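Local atomic coordinates of probable amino acid aminotransferase (Mycobacterium tuberculosis, PDB entry 6Q1S), a protein that is a probable class IV aminotransferase, of fold type IV among pyridoxal-phosphate-dependent enzymes, a two-domain dimeric protein that holds 4'-deoxy-4'-aminopyridoxal-5'-phosphate between its domains. Residues 35-40 / 285-290; 75-80 / 89-94; 174-179 / 239-244. All blocks are in the same frame, centred on the assembly; numbering follows the deposited sequence.

Contact 1: residues 35-40 / 285-290; sequences TLLVRD and AAIVSD
Ile287, near the C-terminal end of the chain, meets Leu37 and Arg39 of strand 31-39, and with them the last residues of the chain pack against the antiparallel sheet of this class IV aminotransferase fold. No hydrogen bond joins the two segments, and the closest CA atoms, those of Leu37 and Ile287, stay 8.6 Å apart.

The apolar part runs through one methyl. Ile287 CD1 lies 4.4 Å from Leu37 CD2, a loose touch, and 3.8 Å from Arg39 CD. CG1 of Ile287 sits between its own backbone N and carbonyl carbon (chi1 59°), and the extended chi2 then carries CD1 to the strand. Leu258 of strand 258-265 touches all three side chains and widens the apolar cluster.

The polar part belongs to Arg39. Its chain runs extended to CG and CD, bends at chi3 (-81°), and crosses the Ile287 side chain at about a right angle, with CD1 approaching the guanidinium obliquely, 3.3 Å from NH1. Salt bridges to Glu88 through NE and to Asp284 through NH1 hold the group beside the methyl; both probably offset the nearby charge of Arg122.

Within 285-290, the backbone makes a type I turn from Ala286 to Ser289. Ala286 O takes two bonds there: one from Ser289 N, and one from Ser289 OG at 2.6 Å, in the carbonyl plane on a lone pair.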
ATOM      1  N   THR B  35      -6.349  13.087   6.985  1.00 23.96           N
ATOM      2  CA  THR B  35      -6.601  13.037   8.419  1.00 24.33           C
ATOM      3  C   THR B  35      -6.592  14.451   8.974  1.00 25.05           C
ATOM      4  O   THR B  35      -5.634  15.200   8.761  1.00 25.28           O
ATOM      5  CB  THR B  35      -5.560  12.180   9.150  1.00 24.20           C
ATOM      6  OG1 THR B  35      -5.694  10.812   8.745  1.00 23.59           O
ATOM      7  CG2 THR B  35      -5.753  12.277  10.657  1.00 24.69           C
ATOM      8  N   LEU B  36      -7.659  14.808   9.684  1.00 25.42           N
ATOM      9  CA  LEU B  36      -7.820  16.141  10.236  1.00 26.16           C
ATOM     10  C   LEU B  36      -8.061  16.042  11.733  1.00 26.88           C
ATOM     11  O   LEU B  36      -8.618  15.057  12.224  1.00 28.75           O
ATOM     12  CB  LEU B  36      -8.989  16.892   9.581  1.00 26.34           C
ATOM     13  CG  LEU B  36      -8.919  17.191   8.082  1.00 26.05           C
ATOM     14  CD1 LEU B  36      -9.401  16.001   7.268  1.00 25.33           C
ATOM     15  CD2 LEU B  36      -9.735  18.430   7.754  1.00 26.58           C
ATOM     16  N   LEU B  37      -7.632  17.073  12.450  1.00 27.25           N
ATOM     17  CA  LEU B  37      -7.810  17.154  13.893  1.00 27.78           C
ATOM     18  C   LEU B  37      -8.933  18.131  14.213  1.00 28.39           C
ATOM     19  O   LEU B  37      -8.941  19.261  13.714  1.00 28.74           O
ATOM     20  CB  LEU B  37      -6.515  17.591  14.579  1.00 28.17           C
ATOM     21  CG  LEU B  37      -6.565  17.755  16.100  1.00 28.79           C
ATOM     22  CD1 LEU B  37      -6.606  16.401  16.792  1.00 28.47           C
ATOM     23  CD2 LEU B  37      -5.378  18.573  16.583  1.00 29.30           C
ATOM     24  N   VAL B  38      -9.883  17.689  15.029  1.00 28.55           N
ATOM     25  CA  VAL B  38     -10.936  18.556  15.540  1.00 29.22           C
ATOM     26  C   VAL B  38     -10.485  19.094  16.891  1.00 31.84           C
ATOM     27  O   VAL B  38     -10.273  18.325  17.834  1.00 35.01           O
ATOM     28  CB  VAL B  38     -12.272  17.808  15.659  1.00 29.05           C
ATOM     29  CG1 VAL B  38     -13.302  18.675  16.367  1.00 29.84           C
ATOM     30  CG2 VAL B  38     -12.777  17.404  14.284  1.00 28.41           C
ATOM     31  N   ARG B  39     -10.341  20.414  16.987  1.00 31.64           N
ATOM     32  CA  ARG B  39      -9.888  21.052  18.215  1.00 33.55           C
ATOM     33  C   ARG B  39     -10.660  22.343  18.425  1.00 36.39           C
ATOM     34  O   ARG B  39     -10.740  23.176  17.515  1.00 38.76           O
ATOM     35  CB  ARG B  39      -8.379  21.336  18.177  1.00 33.86           C
ATOM     36  CG  ARG B  39      -7.901  22.257  19.290  1.00 35.02           C
ATOM     37  CD  ARG B  39      -6.414  22.565  19.180  1.00 33.72           C
ATOM     38  NE  ARG B  39      -5.585  21.490  19.722  1.00 32.10           N
ATOM     39  CZ  ARG B  39      -4.272  21.580  19.911  1.00 32.00           C
ATOM     40  NH1 ARG B  39      -3.631  22.700  19.608  1.00 32.40           N
ATOM     41  NH2 ARG B  39      -3.599  20.554  20.414  1.00 31.71           N
ATOM     42  N   ASP B  40     -11.229  22.494  19.622  1.00 37.29           N
ATOM     43  CA  ASP B  40     -11.957  23.700  20.019  1.00 37.70           C
ATOM     44  C   ASP B  40     -13.086  24.018  19.040  1.00 38.39           C
ATOM     45  O   ASP B  40     -13.230  25.144  18.560  1.00 39.34           O
ATOM     46  CB  ASP B  40     -11.011  24.894  20.178  1.00 36.23           C
ATOM     47  CG  ASP B  40     -10.045  24.722  21.337  1.00 34.58           C
ATOM     48  OD1 ASP B  40      -9.309  25.682  21.649  1.00 35.16           O
ATOM     49  OD2 ASP B  40     -10.007  23.619  21.923  1.00 34.25           O
ATOM     50  N   ALA B 285      -0.318  27.421  16.887  1.00 33.80           N
ATOM     51  CA  ALA B 285      -0.828  28.512  16.067  1.00 34.11           C
ATOM     52  C   ALA B 285      -0.941  28.124  14.598  1.00 33.38           C
ATOM     53  O   ALA B 285      -1.718  28.743  13.866  1.00 33.49           O
ATOM     54  CB  ALA B 285       0.062  29.746  16.212  1.00 34.87           C
ATOM     55  N   ALA B 286      -0.190  27.115  14.154  1.00 32.68           N
ATOM     56  CA  ALA B 286      -0.242  26.708  12.753  1.00 32.01           C
ATOM     57  C   ALA B 286      -1.599  26.108  12.401  1.00 31.56           C
ATOM     58  O   ALA B 286      -2.211  26.479  11.392  1.00 31.46           O
ATOM     59  CB  ALA B 286       0.881  25.716  12.455  1.00 31.42           C
ATOM     60  N   ILE B 287      -2.089  25.183  13.230  1.00 31.33           N
ATOM     61  CA  ILE B 287      -3.348  24.500  12.951  1.00 30.88           C
ATOM     62  C   ILE B 287      -4.556  25.409  13.090  1.00 31.43           C
ATOM     63  O   ILE B 287      -5.657  25.031  12.676  1.00 31.13           O
ATOM     64  CB  ILE B 287      -3.499  23.287  13.890  1.00 30.57           C
ATOM     65  CG1 ILE B 287      -3.461  23.753  15.345  1.00 31.87           C
ATOM     66  CG2 ILE B 287      -2.410  22.264  13.616  1.00 29.96           C
ATOM     67  CD1 ILE B 287      -3.909  22.716  16.338  1.00 33.10           C
ATOM     68  N   VAL B 288      -4.374  26.601  13.656  1.00 32.26           N
ATOM     69  CA  VAL B 288      -5.416  27.613  13.762  1.00 32.91           C
ATOM     70  C   VAL B 288      -5.104  28.825  12.899  1.00 33.31           C
ATOM     71  O   VAL B 288      -5.881  29.791  12.881  1.00 33.92           O
ATOM     72  CB  VAL B 288      -5.638  28.011  15.238  1.00 35.52           C
ATOM     73  CG1 VAL B 288      -6.859  28.908  15.433  1.00 37.47           C
ATOM     74  CG2 VAL B 288      -5.796  26.759  16.091  1.00 34.75           C
ATOM     75  N   SER B 289      -4.012  28.779  12.131  1.00 33.00           N
ATOM     76  CA  SER B 289      -3.673  29.893  11.255  1.00 33.39           C
ATOM     77  C   SER B 289      -4.746  30.119  10.197  1.00 33.26           C
ATOM     78  O   SER B 289      -4.872  31.231   9.670  1.00 34.09           O
ATOM     79  CB  SER B 289      -2.319  29.635  10.592  1.00 33.02           C
ATOM     80  OG  SER B 289      -2.378  28.510   9.730  1.00 32.13           O
ATOM     81  N   ASP B 290      -5.509  29.076   9.859  1.00 32.57           N
ATOM     82  CA  ASP B 290      -6.656  29.263   8.978  1.00 32.50           C
ATOM     83  C   ASP B 290      -7.722  30.134   9.627  1.00 33.27           C
ATOM     84  O   ASP B 290      -8.430  30.871   8.930  1.00 35.79           O
ATOM     85  CB  ASP B 290      -7.246  27.907   8.586  1.00 32.22           C
ATOM     86  CG  ASP B 290      -7.576  27.045   9.790  1.00 32.94           C
ATOM     87  OD1 ASP B 290      -7.154  27.399  10.912  1.00 34.25           O
ATOM     88  OD2 ASP B 290      -8.258  26.016   9.616  1.00 32.47           O
TER

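Contact 2: residues 75-80 / 89-94; sequences EVATQR and GALRLI
Across 75-80 and 89-94, the contact is carried by Leu91 CD1, which lies 3.8 Å from Thr78 OG1 and 4.3 Å from Ala77 CB. The Thr78 and Leu91 side chains cross at about a right angle, and the methyl meets the hydroxyl oxygen in van der Waals contact. With CG anti to the backbone N (chi1 -168°), Leu91 extends from the strand toward the helix.

The hydroxyl itself is engaged within the helix: Thr78 OG1 bonds to Val74 O, one turn back, and this partner helps to fix the side chain's rotation. Ala77, facing the sheet with its small methyl, also touches Val111 and Val5 on strands 106-113 and 3-6. Helix 67-84 thus packs across one face of the antiparallel sheet of the class IV aminotransferase fold, with 8.1 Å between the CA atoms of Thr78 and Leu91 at the nearest point. A short connection, residues 85-88, leads from that helix into strand 89-96.

Farther out, Leu91 packs on Leu36 of strand 31-39, to which it is also joined by backbone bonding. Next along the strand, Arg92 forms a salt bridge through NH1 with Glu100 of the second subunit, and Val27 of that subunit packs on both Arg92 and Ile94.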
ATOM      1  N   GLU B  75     -18.364  19.404   7.749  1.00 29.34           N
ATOM      2  CA  GLU B  75     -19.053  20.326   8.645  1.00 30.79           C
ATOM      3  C   GLU B  75     -20.137  19.612   9.440  1.00 31.10           C
ATOM      4  O   GLU B  75     -20.318  19.878  10.634  1.00 33.46           O
ATOM      5  CB  GLU B  75     -19.649  21.485   7.847  1.00 31.50           C
ATOM      6  CG  GLU B  75     -20.468  22.450   8.681  1.00 33.55           C
ATOM      7  CD  GLU B  75     -19.613  23.414   9.470  1.00 34.98           C
ATOM      8  OE1 GLU B  75     -18.390  23.459   9.229  1.00 36.09           O
ATOM      9  OE2 GLU B  75     -20.163  24.129  10.332  1.00 36.29           O
ATOM     10  N   VAL B  76     -20.862  18.698   8.797  1.00 29.13           N
ATOM     11  CA  VAL B  76     -21.879  17.925   9.501  1.00 30.54           C
ATOM     12  C   VAL B  76     -21.226  17.028  10.544  1.00 31.05           C
ATOM     13  O   VAL B  76     -21.672  16.957  11.696  1.00 31.96           O
ATOM     14  CB  VAL B  76     -22.720  17.113   8.498  1.00 30.70           C
ATOM     15  CG1 VAL B  76     -23.495  16.020   9.213  1.00 31.98           C
ATOM     16  CG2 VAL B  76     -23.662  18.029   7.730  1.00 30.31           C
ATOM     17  N   ALA B  77     -20.152  16.336  10.157  1.00 31.04           N
ATOM     18  CA  ALA B  77     -19.460  15.456  11.091  1.00 31.83           C
ATOM     19  C   ALA B  77     -18.804  16.246  12.217  1.00 34.77           C
ATOM     20  O   ALA B  77     -18.778  15.793  13.367  1.00 37.61           O
ATOM     21  CB  ALA B  77     -18.419  14.619  10.349  1.00 30.18           C
ATOM     22  N   THR B  78     -18.272  17.431  11.906  1.00 33.29           N
ATOM     23  CA  THR B  78     -17.652  18.260  12.935  1.00 31.01           C
ATOM     24  C   THR B  78     -18.668  18.681  13.989  1.00 31.43           C
ATOM     25  O   THR B  78     -18.435  18.518  15.192  1.00 31.05           O
ATOM     26  CB  THR B  78     -16.993  19.487  12.301  1.00 29.28           C
ATOM     27  OG1 THR B  78     -16.001  19.062  11.359  1.00 28.60           O
ATOM     28  CG2 THR B  78     -16.333  20.348  13.361  1.00 30.01           C
ATOM     29  N   GLN B  79     -19.808  19.228  13.555  1.00 33.08           N
ATOM     30  CA  GLN B  79     -20.809  19.689  14.511  1.00 35.06           C
ATOM     31  C   GLN B  79     -21.400  18.539  15.314  1.00 35.32           C
ATOM     32  O   GLN B  79     -21.854  18.743  16.444  1.00 35.63           O
ATOM     33  CB  GLN B  79     -21.929  20.430  13.782  1.00 35.10           C
ATOM     34  CG  GLN B  79     -21.514  21.733  13.139  1.00 36.12           C
ATOM     35  CD  GLN B  79     -22.613  22.316  12.278  1.00 36.42           C
ATOM     36  OE1 GLN B  79     -23.791  22.006  12.461  1.00 34.97           O
ATOM     37  NE2 GLN B  79     -22.234  23.156  11.325  1.00 38.36           N
ATOM     38  N   ARG B  80     -21.404  17.330  14.750  1.00 34.78           N
ATOM     39  CA  ARG B  80     -21.890  16.175  15.493  1.00 36.01           C
ATOM     40  C   ARG B  80     -20.899  15.748  16.568  1.00 36.20           C
ATOM     41  O   ARG B  80     -21.301  15.344  17.667  1.00 37.51           O
ATOM     42  CB  ARG B  80     -22.168  15.020  14.535  1.00 37.96           C
ATOM     43  CG  ARG B  80     -22.793  13.812  15.194  1.00 40.44           C
ATOM     44  CD  ARG B  80     -24.237  13.644  14.768  1.00 43.25           C
ATOM     45  NE  ARG B  80     -24.790  12.387  15.261  1.00 45.31           N
ATOM     46  CZ  ARG B  80     -25.879  11.806  14.768  1.00 45.21           C
ATOM     47  NH1 ARG B  80     -26.306  10.659  15.278  1.00 45.28           N
ATOM     48  NH2 ARG B  80     -26.534  12.367  13.762  1.00 44.62           N
ATOM     49  N   GLY B  89     -10.868  15.227  18.256  1.00 28.81           N
ATOM     50  CA  GLY B  89     -11.328  14.140  17.428  1.00 28.06           C
ATOM     51  C   GLY B  89     -10.387  13.896  16.265  1.00 27.43           C
ATOM     52  O   GLY B  89      -9.647  14.779  15.832  1.00 27.58           O
ATOM     53  N   ALA B  90     -10.428  12.665  15.770  1.00 26.76           N
ATOM     54  CA  ALA B  90      -9.650  12.246  14.609  1.00 26.12           C
ATOM     55  C   ALA B  90     -10.617  12.127  13.438  1.00 26.25           C
ATOM     56  O   ALA B  90     -11.318  11.121  13.302  1.00 27.32           O
ATOM     57  CB  ALA B  90      -8.926  10.931  14.879  1.00 25.69           C
ATOM     58  N   LEU B  91     -10.654  13.157  12.598  1.00 26.08           N
ATOM     59  CA  LEU B  91     -11.537  13.197  11.441  1.00 25.69           C
ATOM     60  C   LEU B  91     -10.758  12.770  10.204  1.00 25.73           C
ATOM     61  O   LEU B  91      -9.687  13.318   9.920  1.00 26.74           O
ATOM     62  CB  LEU B  91     -12.123  14.599  11.254  1.00 26.59           C
ATOM     63  CG  LEU B  91     -13.276  14.753  10.263  1.00 26.48           C
ATOM     64  CD1 LEU B  91     -14.303  15.741  10.789  1.00 26.65           C
ATOM     65  CD2 LEU B  91     -12.748  15.212   8.918  1.00 27.46           C
ATOM     66  N   ARG B  92     -11.299  11.800   9.471  1.00 24.95           N
ATOM     67  CA  ARG B  92     -10.630  11.249   8.302  1.00 24.83           C
ATOM     68  C   ARG B  92     -11.580  11.246   7.114  1.00 23.47           C
ATOM     69  O   ARG B  92     -12.769  10.953   7.262  1.00 23.48           O
ATOM     70  CB  ARG B  92     -10.124   9.822   8.561  1.00 28.97           C
ATOM     71  CG  ARG B  92      -8.761   9.764   9.235  1.00 33.59           C
ATOM     72  CD  ARG B  92      -8.419   8.354   9.699  1.00 36.43           C
ATOM     73  NE  ARG B  92      -9.399   7.788  10.622  1.00 39.84           N
ATOM     74  CZ  ARG B  92      -9.357   6.535  11.065  1.00 40.89           C
ATOM     75  NH1 ARG B  92      -8.380   5.726  10.674  1.00 41.20           N
ATOM     76  NH2 ARG B  92     -10.288   6.088  11.896  1.00 42.02           N
ATOM     77  N   LEU B  93     -11.050  11.590   5.942  1.00 23.26           N
ATOM     78  CA  LEU B  93     -11.787  11.563   4.683  1.00 22.99           C
ATOM     79  C   LEU B  93     -11.323  10.364   3.868  1.00 22.31           C
ATOM     80  O   LEU B  93     -10.159  10.306   3.468  1.00 22.15           O
ATOM     81  CB  LEU B  93     -11.562  12.850   3.890  1.00 23.30           C
ATOM     82  CG  LEU B  93     -11.353  14.117   4.712  1.00 24.00           C
ATOM     83  CD1 LEU B  93     -10.922  15.269   3.821  1.00 24.26           C
ATOM     84  CD2 LEU B  93     -12.630  14.456   5.441  1.00 24.41           C
ATOM     85  N   ILE B  94     -12.224   9.421   3.614  1.00 21.96           N
ATOM     86  CA  ILE B  94     -11.898   8.214   2.862  1.00 21.34           C
ATOM     87  C   ILE B  94     -12.467   8.356   1.457  1.00 21.13           C
ATOM     88  O   ILE B  94     -13.676   8.549   1.285  1.00 21.25           O
ATOM     89  CB  ILE B  94     -12.438   6.953   3.551  1.00 21.10           C
ATOM     90  CG1 ILE B  94     -12.032   6.936   5.025  1.00 21.42           C
ATOM     91  CG2 ILE B  94     -11.935   5.705   2.837  1.00 20.51           C
ATOM     92  CD1 ILE B  94     -10.541   6.825   5.248  1.00 21.37           C
TER

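Contact 3: residues 174-179 / 239-244; sequences IFVSTD and LRVADL
Val241 turns CG2 anti to its carbonyl carbon and CG1 anti to its backbone N (chi1 171°), and it is CG2 that meets Val176. The branches of Val176 are set in the same way, and both of its methyls lie against that single Val241 carbon: CG1 of Val176 is 3.8 Å from Val241 CG2, and CG2 of Val176 is 3.9 Å from it. The two valines cross at about a right angle, one methyl set against a pair.

Two residues back on the strand and three on along the helix, Ile174 and Leu244 reach toward each other tip to tip, with Ile174 CG2 4.1 Å from Leu244 CD1. Both are buried, whereas the valines are partly exposed, and the contact therefore runs from the buried interior to the surface.

At the exposed end Arg240 adds a polar link. Its chain bends twice, which brings the guanidinium back toward the loop that follows strand 172-176. NH1 gives a weak hydrogen bond to Asp179 O, 2.9 Å long but bent to 128° at the hydrogen, with the oxygen near the guanidinium plane at its edge. The Asp179 carboxylate does not pair with it: Asp179 OD1 is 5.9 Å from Arg240 NH1. Tyr181 makes a cation-pi contact with the same arginine.

Within 239-244, Arg240 N gives a weak bond to Asp243 OD1.

The short helix 241-245 packs beside the mixed sheet of the class IV aminotransferase fold. Leu244 also touches Ile192 of strand 189-194 and Ile250 of strand 249-254, while Ile174 touches Ile250 and Leu252, and Val176 leans on Thr130 of the parallel neighbour strand 126-132.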
ATOM      1  N   ILE B 174      12.515   7.652  11.378  1.00 25.50           N
ATOM      2  CA  ILE B 174      12.894   8.669  10.408  1.00 25.59           C
ATOM      3  C   ILE B 174      13.485   7.935   9.214  1.00 25.20           C
ATOM      4  O   ILE B 174      14.526   7.276   9.334  1.00 25.32           O
ATOM      5  CB  ILE B 174      13.888   9.684  10.992  1.00 26.27           C
ATOM      6  CG1 ILE B 174      13.207  10.526  12.072  1.00 26.67           C
ATOM      7  CG2 ILE B 174      14.438  10.578   9.889  1.00 28.14           C
ATOM      8  CD1 ILE B 174      14.108  11.560  12.700  1.00 27.38           C
ATOM      9  N   PHE B 175      12.810   8.025   8.071  1.00 24.77           N
ATOM     10  CA  PHE B 175      13.274   7.354   6.866  1.00 24.41           C
ATOM     11  C   PHE B 175      14.468   8.092   6.279  1.00 24.78           C
ATOM     12  O   PHE B 175      14.444   9.318   6.134  1.00 25.08           O
ATOM     13  CB  PHE B 175      12.151   7.280   5.832  1.00 23.89           C
ATOM     14  CG  PHE B 175      11.255   6.089   5.993  1.00 23.41           C
ATOM     15  CD1 PHE B 175      11.788   4.818   6.124  1.00 23.75           C
ATOM     16  CD2 PHE B 175       9.880   6.241   6.017  1.00 23.15           C
ATOM     17  CE1 PHE B 175      10.966   3.719   6.269  1.00 22.84           C
ATOM     18  CE2 PHE B 175       9.052   5.146   6.166  1.00 22.74           C
ATOM     19  CZ  PHE B 175       9.597   3.881   6.291  1.00 22.58           C
ATOM     20  N   VAL B 176      15.508   7.345   5.927  1.00 25.38           N
ATOM     21  CA  VAL B 176      16.677   7.900   5.262  1.00 26.90           C
ATOM     22  C   VAL B 176      16.808   7.221   3.909  1.00 29.16           C
ATOM     23  O   VAL B 176      16.645   6.001   3.796  1.00 30.53           O
ATOM     24  CB  VAL B 176      17.959   7.715   6.101  1.00 25.62           C
ATOM     25  CG1 VAL B 176      19.102   8.519   5.508  1.00 26.06           C
ATOM     26  CG2 VAL B 176      17.715   8.116   7.549  1.00 25.98           C
ATOM     27  N   SER B 177      17.095   8.019   2.888  1.00 28.92           N
ATOM     28  CA  SER B 177      17.231   7.516   1.533  1.00 29.21           C
ATOM     29  C   SER B 177      18.548   6.767   1.350  1.00 31.71           C
ATOM     30  O   SER B 177      19.481   6.885   2.150  1.00 31.20           O
ATOM     31  CB  SER B 177      17.138   8.669   0.539  1.00 28.89           C
ATOM     32  OG  SER B 177      18.209   9.578   0.711  1.00 28.78           O
ATOM     33  N   THR B 178      18.617   5.985   0.268  1.00 34.03           N
ATOM     34  CA  THR B 178      19.858   5.289  -0.065  1.00 35.04           C
ATOM     35  C   THR B 178      20.990   6.274  -0.328  1.00 36.06           C
ATOM     36  O   THR B 178      22.164   5.955  -0.111  1.00 36.59           O
ATOM     37  CB  THR B 178      19.649   4.382  -1.280  1.00 33.73           C
ATOM     38  OG1 THR B 178      18.425   3.654  -1.132  1.00 30.65           O
ATOM     39  CG2 THR B 178      20.798   3.389  -1.411  1.00 35.56           C
ATOM     40  N   ASP B 179      20.653   7.475  -0.790  1.00 35.88           N
ATOM     41  CA  ASP B 179      21.630   8.533  -0.994  1.00 36.62           C
ATOM     42  C   ASP B 179      22.168   9.074   0.321  1.00 33.45           C
ATOM     43  O   ASP B 179      23.235   9.700   0.336  1.00 36.95           O
ATOM     44  CB  ASP B 179      20.936   9.634  -1.804  1.00 41.68           C
ATOM     45  CG  ASP B 179      21.645   9.958  -3.103  1.00 48.86           C
ATOM     46  OD1 ASP B 179      22.790   9.503  -3.302  1.00 51.37           O
ATOM     47  OD2 ASP B 179      20.978  10.538  -3.993  1.00 51.27           O
ATOM     48  N   LEU B 239      18.785  17.491   3.910  1.00 28.55           N
ATOM     49  CA  LEU B 239      19.245  17.167   5.252  1.00 28.81           C
ATOM     50  C   LEU B 239      19.839  15.768   5.263  1.00 28.48           C
ATOM     51  O   LEU B 239      19.341  14.861   4.591  1.00 29.68           O
ATOM     52  CB  LEU B 239      18.116  17.252   6.287  1.00 31.04           C
ATOM     53  CG  LEU B 239      17.470  18.566   6.745  1.00 30.97           C
ATOM     54  CD1 LEU B 239      16.849  19.363   5.624  1.00 31.10           C
ATOM     55  CD2 LEU B 239      16.425  18.273   7.814  1.00 29.63           C
ATOM     56  N   ARG B 240      20.908  15.605   6.030  1.00 28.91           N
ATOM     57  CA  ARG B 240      21.567  14.325   6.218  1.00 30.35           C
ATOM     58  C   ARG B 240      21.404  13.875   7.662  1.00 33.16           C
ATOM     59  O   ARG B 240      20.894  14.611   8.513  1.00 34.50           O
ATOM     60  CB  ARG B 240      23.056  14.436   5.869  1.00 30.94           C
ATOM     61  CG  ARG B 240      23.341  15.152   4.558  1.00 32.38           C
ATOM     62  CD  ARG B 240      23.519  14.167   3.422  1.00 32.11           C
ATOM     63  NE  ARG B 240      24.699  13.332   3.612  1.00 32.17           N
ATOM     64  CZ  ARG B 240      25.033  12.322   2.817  1.00 28.71           C
ATOM     65  NH1 ARG B 240      24.272  12.017   1.777  1.00 28.17           N
ATOM     66  NH2 ARG B 240      26.127  11.615   3.066  1.00 32.38           N
ATOM     67  N   VAL B 241      21.827  12.638   7.929  1.00 34.21           N
ATOM     68  CA  VAL B 241      21.721  12.111   9.286  1.00 28.77           C
ATOM     69  C   VAL B 241      22.596  12.923  10.231  1.00 40.36           C
ATOM     70  O   VAL B 241      22.234  13.143  11.394  1.00 38.73           O
ATOM     71  CB  VAL B 241      22.085  10.613   9.310  1.00 37.71           C
ATOM     72  CG1 VAL B 241      22.187  10.106  10.737  1.00 35.25           C
ATOM     73  CG2 VAL B 241      21.044   9.806   8.551  1.00 27.71           C
ATOM     74  N   ALA B 242      23.745  13.400   9.745  1.00 29.97           N
ATOM     75  CA  ALA B 242      24.608  14.244  10.565  1.00 30.74           C
ATOM     76  C   ALA B 242      23.909  15.541  10.957  1.00 31.02           C
ATOM     77  O   ALA B 242      24.028  15.998  12.100  1.00 43.52           O
ATOM     78  CB  ALA B 242      25.909  14.541   9.822  1.00 31.13           C
ATOM     79  N   ASP B 243      23.171  16.146  10.022  1.00 30.74           N
ATOM     80  CA  ASP B 243      22.417  17.358  10.324  1.00 31.26           C
ATOM     81  C   ASP B 243      21.312  17.114  11.342  1.00 31.17           C
ATOM     82  O   ASP B 243      20.860  18.064  11.991  1.00 33.71           O
ATOM     83  CB  ASP B 243      21.828  17.949   9.042  1.00 30.71           C
ATOM     84  CG  ASP B 243      22.892  18.316   8.030  1.00 31.43           C
ATOM     85  OD1 ASP B 243      22.576  18.375   6.824  1.00 31.19           O
ATOM     86  OD2 ASP B 243      24.059  18.503   8.436  1.00 31.94           O
ATOM     87  N   LEU B 244      20.855  15.869  11.486  1.00 31.17           N
ATOM     88  CA  LEU B 244      19.838  15.573  12.487  1.00 31.58           C
ATOM     89  C   LEU B 244      20.402  15.694  13.897  1.00 35.62           C
ATOM     90  O   LEU B 244      19.726  16.197  14.801  1.00 40.08           O
ATOM     91  CB  LEU B 244      19.261  14.176  12.256  1.00 30.69           C
ATOM     92  CG  LEU B 244      18.387  13.991  11.014  1.00 28.87           C
ATOM     93  CD1 LEU B 244      17.937  12.544  10.891  1.00 28.43           C
ATOM     94  CD2 LEU B 244      17.193  14.931  11.051  1.00 28.78           C
TER

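In the fold
Contacts 1 and 2 share one antiparallel sheet, in which strands 31-39 and 89-96 are neighbours; their centres are about 13 Å apart, and Val38 N lies 3.0 Å from Gly89 O, a probable hydrogen bond. Contact 3 belongs to the mixed sheet, on the opposite side of the chain's centre, with its centre about 29 Å from that of contact 1 and about 35 Å from that of contact 2. The ligands lie between: the side chain of Ile287 is about 8 Å from the 4'-deoxy-4'-aminopyridoxal-5'-phosphate and that of Ile174 about 11 Å, while the side chains of Leu37 and Leu91 are about 8 Å and about 12 Å from 2-oxoglutaric acid.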